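Local coordinates for extracellular solute-binding protein (Bordetella parapertussis, PDB 3PU5) that probably captures a small solute, perhaps a polyamine, outside the cytoplasm as the binding component of an uptake system, at residues A[6-18]-A[34-47]. Sequence-based numbering, arbitrary orientation.
Sequences DHIYVTSSGGSFL and GVKVTLVPGTNPAH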
# COMPACT_ATOMS: atom_id res chain seq x y z
N ASP A 6 -8.28 16.44 -26.46
CA ASP A 6 -8.54 16.51 -25.03
C ASP A 6 -9.13 15.23 -24.41
O ASP A 6 -10.23 15.19 -23.96
CB ASP A 6 -9.39 17.69 -24.69
CG ASP A 6 -8.79 18.97 -25.15
OD1 ASP A 6 -7.66 19.28 -24.77
OD2 ASP A 6 -9.48 19.63 -25.92
N HIS A 7 -8.30 14.22 -24.40
CA HIS A 7 -8.65 12.89 -24.03
C HIS A 7 -7.35 12.27 -23.52
O HIS A 7 -6.41 12.20 -24.25
CB HIS A 7 -9.20 12.15 -25.25
CG HIS A 7 -9.76 10.80 -24.97
ND1 HIS A 7 -9.74 10.23 -23.72
CD2 HIS A 7 -10.36 9.90 -25.77
CE1 HIS A 7 -10.29 9.04 -23.78
NE2 HIS A 7 -10.68 8.82 -25.01
N ILE A 8 -7.31 11.82 -22.27
CA ILE A 8 -6.13 11.13 -21.77
C ILE A 8 -6.41 9.68 -21.36
O ILE A 8 -7.55 9.32 -21.03
CB ILE A 8 -5.42 11.88 -20.58
CG1 ILE A 8 -6.35 12.02 -19.36
CG2 ILE A 8 -4.88 13.22 -21.04
CD1 ILE A 8 -5.63 12.58 -18.11
N TYR A 9 -5.37 8.85 -21.42
CA TYR A 9 -5.47 7.45 -21.04
C TYR A 9 -4.64 7.20 -19.77
O TYR A 9 -3.47 7.57 -19.68
CB TYR A 9 -5.06 6.53 -22.20
CG TYR A 9 -6.03 6.60 -23.36
CD1 TYR A 9 -5.99 7.65 -24.27
CD2 TYR A 9 -7.01 5.62 -23.53
CE1 TYR A 9 -6.89 7.72 -25.33
CE2 TYR A 9 -7.91 5.68 -24.58
CZ TYR A 9 -7.85 6.73 -25.48
OH TYR A 9 -8.75 6.79 -26.52
N VAL A 10 -5.29 6.61 -18.77
CA VAL A 10 -4.69 6.40 -17.45
C VAL A 10 -4.84 4.94 -17.08
O VAL A 10 -5.95 4.40 -17.07
CB VAL A 10 -5.40 7.27 -16.36
CG1 VAL A 10 -4.73 7.06 -14.98
CG2 VAL A 10 -5.39 8.75 -16.74
N THR A 11 -3.72 4.29 -16.77
CA THR A 11 -3.77 2.88 -16.43
C THR A 11 -4.49 2.68 -15.11
O THR A 11 -4.53 3.58 -14.26
CB THR A 11 -2.37 2.25 -16.33
OG1 THR A 11 -1.69 2.77 -15.18
CG2 THR A 11 -1.56 2.55 -17.57
N SER A 12 -5.07 1.50 -14.96
CA SER A 12 -5.65 1.10 -13.69
C SER A 12 -5.69 -0.43 -13.64
O SER A 12 -5.24 -1.11 -14.57
CB SER A 12 -7.05 1.69 -13.53
OG SER A 12 -7.43 1.68 -12.16
N SER A 13 -6.21 -0.97 -12.54
CA SER A 13 -6.17 -2.41 -12.34
C SER A 13 -7.48 -3.06 -12.76
O SER A 13 -7.63 -3.52 -13.89
CB SER A 13 -5.86 -2.73 -10.87
OG SER A 13 -6.67 -1.97 -9.99
N GLY A 14 -8.44 -3.10 -11.83
CA GLY A 14 -9.75 -3.64 -12.13
C GLY A 14 -10.60 -3.66 -10.88
O GLY A 14 -10.21 -3.15 -9.83
N GLY A 15 -11.79 -4.24 -11.01
CA GLY A 15 -12.68 -4.36 -9.88
C GLY A 15 -12.99 -3.06 -9.18
O GLY A 15 -13.09 -2.00 -9.80
N SER A 16 -13.14 -3.13 -7.86
CA SER A 16 -13.61 -2.03 -7.06
C SER A 16 -12.65 -0.84 -7.07
O SER A 16 -13.07 0.32 -7.02
CB SER A 16 -13.83 -2.51 -5.62
OG SER A 16 -14.54 -1.55 -4.87
N PHE A 17 -11.35 -1.13 -7.12
CA PHE A 17 -10.34 -0.08 -7.16
C PHE A 17 -10.59 0.78 -8.39
O PHE A 17 -10.74 2.00 -8.28
CB PHE A 17 -8.94 -0.69 -7.21
CG PHE A 17 -7.82 0.32 -7.19
CD1 PHE A 17 -7.35 0.87 -8.37
CD2 PHE A 17 -7.22 0.70 -5.99
CE1 PHE A 17 -6.31 1.78 -8.36
CE2 PHE A 17 -6.17 1.61 -5.97
CZ PHE A 17 -5.72 2.16 -7.16
N LEU A 18 -10.64 0.14 -9.56
CA LEU A 18 -10.84 0.85 -10.82
C LEU A 18 -12.17 1.62 -10.86
O LEU A 18 -12.24 2.75 -11.35
CB LEU A 18 -10.73 -0.12 -12.00
CG LEU A 18 -10.68 0.51 -13.40
CD1 LEU A 18 -9.98 -0.41 -14.40
CD2 LEU A 18 -12.07 0.89 -13.90
N GLY A 34 -13.19 19.30 -18.63
CA GLY A 34 -13.63 19.00 -19.98
C GLY A 34 -12.74 17.98 -20.69
O GLY A 34 -12.89 17.73 -21.89
N VAL A 35 -11.81 17.40 -19.94
CA VAL A 35 -10.87 16.43 -20.51
C VAL A 35 -11.39 15.03 -20.26
O VAL A 35 -11.63 14.65 -19.12
CB VAL A 35 -9.47 16.58 -19.90
CG1 VAL A 35 -8.58 15.43 -20.33
CG2 VAL A 35 -8.86 17.92 -20.28
N LYS A 36 -11.60 14.28 -21.33
CA LYS A 36 -12.06 12.91 -21.19
C LYS A 36 -10.96 12.01 -20.60
O LYS A 36 -9.78 12.16 -20.93
CB LYS A 36 -12.56 12.35 -22.53
CG LYS A 36 -12.86 10.87 -22.48
CD LYS A 36 -14.14 10.49 -23.19
CE LYS A 36 -14.45 9.02 -22.97
NZ LYS A 36 -15.90 8.73 -23.10
N VAL A 37 -11.35 11.10 -19.73
CA VAL A 37 -10.39 10.15 -19.16
C VAL A 37 -10.84 8.72 -19.42
O VAL A 37 -11.97 8.34 -19.08
CB VAL A 37 -10.20 10.34 -17.64
CG1 VAL A 37 -9.15 9.33 -17.12
CG2 VAL A 37 -9.78 11.76 -17.32
N THR A 38 -9.97 7.94 -20.04
CA THR A 38 -10.21 6.51 -20.18
C THR A 38 -9.29 5.74 -19.23
O THR A 38 -8.07 5.89 -19.28
CB THR A 38 -9.94 6.02 -21.63
OG1 THR A 38 -10.91 6.59 -22.51
CG2 THR A 38 -10.01 4.49 -21.71
N LEU A 39 -9.89 4.94 -18.36
CA LEU A 39 -9.11 4.07 -17.48
C LEU A 39 -8.89 2.74 -18.19
O LEU A 39 -9.86 2.09 -18.60
CB LEU A 39 -9.86 3.84 -16.17
CG LEU A 39 -10.10 5.10 -15.32
CD1 LEU A 39 -11.03 4.79 -14.16
CD2 LEU A 39 -8.78 5.67 -14.82
N VAL A 40 -7.63 2.34 -18.32
CA VAL A 40 -7.27 1.11 -19.02
C VAL A 40 -6.93 -0.01 -18.05
O VAL A 40 -5.85 0.00 -17.44
CB VAL A 40 -6.07 1.36 -19.95
CG1 VAL A 40 -5.81 0.14 -20.81
CG2 VAL A 40 -6.30 2.60 -20.82
N PRO A 41 -7.83 -0.99 -17.88
CA PRO A 41 -7.57 -2.11 -16.96
C PRO A 41 -6.39 -2.98 -17.39
O PRO A 41 -6.15 -3.18 -18.58
CB PRO A 41 -8.87 -2.94 -17.02
CG PRO A 41 -9.89 -2.04 -17.63
CD PRO A 41 -9.15 -1.10 -18.53
N GLY A 42 -5.66 -3.52 -16.41
CA GLY A 42 -4.52 -4.37 -16.71
C GLY A 42 -3.70 -4.69 -15.47
O GLY A 42 -3.91 -4.09 -14.41
N THR A 43 -2.78 -5.64 -15.60
CA THR A 43 -1.86 -5.98 -14.52
C THR A 43 -0.68 -5.03 -14.50
O THR A 43 -0.34 -4.42 -15.52
CB THR A 43 -1.28 -7.40 -14.67
OG1 THR A 43 -0.52 -7.48 -15.88
CG2 THR A 43 -2.39 -8.45 -14.68
N ASN A 44 -0.05 -4.93 -13.35
CA ASN A 44 1.11 -4.07 -13.19
C ASN A 44 2.21 -4.37 -14.20
O ASN A 44 2.69 -3.46 -14.88
CB ASN A 44 1.64 -4.13 -11.75
CG ASN A 44 0.61 -3.69 -10.72
OD1 ASN A 44 -0.33 -2.96 -11.05
ND2 ASN A 44 0.77 -4.14 -9.48
N PRO A 45 2.62 -5.65 -14.32
CA PRO A 45 3.68 -6.04 -15.26
C PRO A 45 3.34 -5.77 -16.72
O PRO A 45 4.23 -5.41 -17.48
CB PRO A 45 3.79 -7.55 -15.06
CG PRO A 45 3.19 -7.83 -13.75
CD PRO A 45 2.19 -6.77 -13.47
N ALA A 46 2.08 -5.98 -17.11
CA ALA A 46 1.65 -5.76 -18.49
C ALA A 46 1.66 -4.28 -18.85
O ALA A 46 2.15 -3.88 -19.91
CB ALA A 46 0.27 -6.36 -18.72
N HIS A 47 1.11 -3.46 -17.96
CA HIS A 47 1.13 -2.01 -18.17
C HIS A 47 2.56 -1.49 -18.30
O HIS A 47 2.88 -0.76 -19.23
CB HIS A 47 0.43 -1.29 -17.02
CG HIS A 47 -1.06 -1.23 -17.17
ND1 HIS A 47 -1.93 -1.32 -16.09
CD2 HIS A 47 -1.84 -1.09 -18.26
CE1 HIS A 47 -3.17 -1.22 -16.52
NE2 HIS A 47 -3.15 -1.08 -17.84
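Ile8 and Val10 exchange backbone hydrogen bonds with Lys36, Thr38 and Val40, pairing strands 7-12 and 36-41 in parallel. Ile8 N donates to Lys36 O (2.8 Å), and Ile8 O accepts from Thr38 N; Val10 uses its N and O in the same way on Thr38 O and Val40 N. Beyond them, Lys36 N donates to Asp6 O, Ser12 N donates to Val40 O, and Gly42 N to Ser13 O at 3.2 Å.

On one face of the sheet, the His7 ring is sandwiched between Lys36 CG, 3.3 Å above its plane, and Tyr9 CZ on the opposite side. With CG anti to the backbone N (chi1 -173°), His7 runs alongside Lys36. The CD2-CE2 side of Tyr9 lies against Thr38 CB, with Val40 CG2 at its edge. Farther along, Thr11 CB sits over the centre of the His47 ring, 3.5 Å from its centroid.

On the other face the contacts between the segments are aliphatic: Val10 CG2 touches Val37 CG1 (3.8 Å), and Leu18 reaches across from helix 15-33, CD2 to Leu39 CD1 and CD1 to Pro41 CG (3.6 Å).

The strands belong to a beta-alpha-beta crossover whose helix 15-33 covers Val37 and Leu39, while helix 252-262 packs on Ile8 and Val10, and the backbone of Tyr9 bonds to Asp61 and Val62 and that of Thr11 to Val62, at the start of strand 62-65.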